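Local coordinates for protein FACT complex subunit SPT16 (Ashbya gossypii, PDB 6A8M) that probably acts, as the large subunit of the histone chaperone FACT, in reorganizing nucleosomes during transcription, replication and repair of DNA, at residues L288-I293 against N301-F306. Residues are numbered along the deposited sequence; the frame is centred on the assembly and turned at random. Where two conformers were deposited one is given.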
loop_
_atom_site.group_PDB
_atom_site.type_symbol
_atom_site.label_atom_id
_atom_site.label_comp_id
_atom_site.label_asym_id
_atom_site.label_seq_id
_atom_site.Cartn_x
_atom_site.Cartn_y
_atom_site.Cartn_z
ATOM N N LEU A 288 -4.811 11.718 -18.216
ATOM C CA LEU A 288 -4.200 11.230 -16.989
ATOM C C LEU A 288 -4.218 9.711 -16.956
ATOM O O LEU A 288 -5.239 9.078 -17.260
ATOM C CB LEU A 288 -4.936 11.759 -15.759
ATOM C CG LEU A 288 -5.162 13.275 -15.686
ATOM C CD1 LEU A 288 -5.753 13.610 -14.321
ATOM C CD2 LEU A 288 -3.899 14.073 -15.936
ATOM N N ALA A 289 -3.101 9.127 -16.540
ATOM C CA ALA A 289 -3.021 7.683 -16.395
ATOM C C ALA A 289 -2.323 7.333 -15.094
ATOM O O ALA A 289 -1.381 8.020 -14.685
ATOM C CB ALA A 289 -2.269 7.061 -17.572
ATOM N N SER A 290 -2.806 6.276 -14.437
ATOM C CA SER A 290 -2.218 5.810 -13.184
ATOM C C SER A 290 -2.231 4.291 -13.155
ATOM O O SER A 290 -3.257 3.672 -13.442
ATOM C CB SER A 290 -2.989 6.304 -11.947
ATOM O OG SER A 290 -3.040 7.713 -11.847
ATOM N N CYS A 291 -1.128 3.695 -12.733
ATOM C CA CYS A 291 -1.236 2.283 -12.458
ATOM C C CYS A 291 -0.272 1.945 -11.341
ATOM O O CYS A 291 0.689 2.672 -11.074
ATOM C CB CYS A 291 -1.004 1.431 -13.708
ATOM S SG CYS A 291 0.627 1.500 -14.361
ATOM N N GLY A 292 -0.587 0.866 -10.653
ATOM C CA GLY A 292 0.181 0.479 -9.487
ATOM C C GLY A 292 0.184 -1.019 -9.350
ATOM O O GLY A 292 -0.865 -1.645 -9.474
ATOM N N ILE A 293 1.345 -1.585 -9.050
ATOM C CA ILE A 293 1.580 -3.022 -9.062
ATOM C C ILE A 293 1.904 -3.452 -7.637
ATOM O O ILE A 293 2.348 -2.647 -6.817
ATOM C CB ILE A 293 2.733 -3.349 -10.031
ATOM C CG1 ILE A 293 2.238 -3.227 -11.480
ATOM C CG2 ILE A 293 3.380 -4.712 -9.769
ATOM C CD1 ILE A 293 1.369 -4.392 -11.913
ATOM N N ASN A 301 3.413 2.704 -7.260
ATOM C CA ASN A 301 2.449 3.576 -7.922
ATOM C C ASN A 301 3.202 4.440 -8.918
ATOM O O ASN A 301 4.329 4.858 -8.642
ATOM C CB ASN A 301 1.703 4.481 -6.922
ATOM C CG ASN A 301 0.555 5.200 -7.568
ATOM O OD1 ASN A 301 -0.272 4.556 -8.204
ATOM N ND2 ASN A 301 0.520 6.542 -7.460
ATOM N N ILE A 302 2.578 4.698 -10.070
ATOM C CA ILE A 302 3.112 5.642 -11.052
ATOM C C ILE A 302 1.928 6.332 -11.710
ATOM O O ILE A 302 0.929 5.685 -12.028
ATOM C CB ILE A 302 4.008 4.961 -12.109
ATOM C CG1 ILE A 302 4.674 6.023 -13.012
ATOM C CG2 ILE A 302 3.243 3.878 -12.925
ATOM C CD1 ILE A 302 5.756 5.447 -13.964
ATOM N N SER A 303 2.026 7.650 -11.881
ATOM C CA SER A 303 1.009 8.409 -12.603
ATOM C C SER A 303 1.716 9.306 -13.598
ATOM O O SER A 303 2.734 9.923 -13.275
ATOM C CB SER A 303 0.122 9.273 -11.692
ATOM O OG SER A 303 -0.700 8.475 -10.859
ATOM N N ARG A 304 1.160 9.395 -14.793
ATOM C CA ARG A 304 1.729 10.250 -15.828
ATOM C C ARG A 304 0.606 11.065 -16.439
ATOM O O ARG A 304 -0.571 10.668 -16.412
ATOM C CB ARG A 304 2.434 9.430 -16.929
ATOM C CG ARG A 304 3.647 8.666 -16.412
ATOM C CD ARG A 304 4.739 9.651 -16.046
ATOM N NE ARG A 304 6.020 9.053 -15.656
ATOM C CZ ARG A 304 6.398 8.920 -14.385
ATOM N NH1 ARG A 304 5.561 9.285 -13.398
ATOM N NH2 ARG A 304 7.603 8.431 -14.091
ATOM N N THR A 305 0.979 12.202 -17.008
ATOM C CA THR A 305 0.082 12.988 -17.844
ATOM C C THR A 305 0.599 12.907 -19.276
ATOM O O THR A 305 1.802 13.079 -19.518
ATOM C CB THR A 305 0.037 14.452 -17.382
ATOM O OG1 THR A 305 -0.397 14.521 -16.024
ATOM C CG2 THR A 305 -0.931 15.259 -18.242
ATOM N N PHE A 306 -0.287 12.604 -20.216
ATOM C CA PHE A 306 0.063 12.609 -21.624
ATOM C C PHE A 306 -0.598 13.823 -22.268
ATOM O O PHE A 306 -1.727 14.180 -21.916
ATOM C CB PHE A 306 -0.352 11.303 -22.293
ATOM C CG PHE A 306 0.259 10.088 -21.657
ATOM C CD1 PHE A 306 1.555 9.698 -21.970
ATOM C CD2 PHE A 306 -0.443 9.363 -20.715
ATOM C CE1 PHE A 306 2.143 8.572 -21.362
ATOM C CE2 PHE A 306 0.130 8.263 -20.083
ATOM C CZ PHE A 306 1.419 7.852 -20.408
#
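Ala-289 and Arg-304 form a hydrogen-bonded pair in the antiparallel beta hairpin of strands 285-295 and 298-308, part of the peptidase-like M24 (pita-bread) domain of Spt16. Ala-289 N reaches Arg-304 O at 3.0 Å, and Arg-304 N returns to Ala-289 O. Cys-291 and Ile-302 repeat the reciprocal pattern, with Ile-302 N 2.9 Å from Cys-291 O. Two CA-H...O contacts, from Ser-303 to Ala-289 O and from Ser-290 to Ile-302 O, add to this ladder.

Apolar contacts lie on the face toward helix 179-208. There the methyl of Ala-289 meets the edge of the Phe-306 ring in its plane, CB to CE2 3.7 Å, while Leu-199 of that helix touches Ala-289 and Leu-203 touches Phe-306. Farther along, Cys-291 SG sits 3.8 Å from Ile-302 CG2. On the other face Leu-288 and Thr-305 pack side by side, CD2 3.5 Å from OG1, a hydroxyl hydrogen-bonded to Gln-416 O.

The guanidinium of Arg-304 turns away from the partner strand; Ile-302 CD1 lies over its centre, 3.5 Å above the plane. NH1 hydrogen-bonds Ser-303 O from above the carbonyl plane, and NH2 makes a salt bridge with Asp-419 and a hydrogen bond to Tyr-434 O.

On the face turned to strand 412-424, the hydroxyls of the non-hydrogen-bonded pair Ser-290 and Ser-303 share one hydrogen bond: both lie anti to their own carbonyl carbons (chi1 -60° and -67°), which brings Ser-290 OG within 2.7 Å of Ser-303 OG.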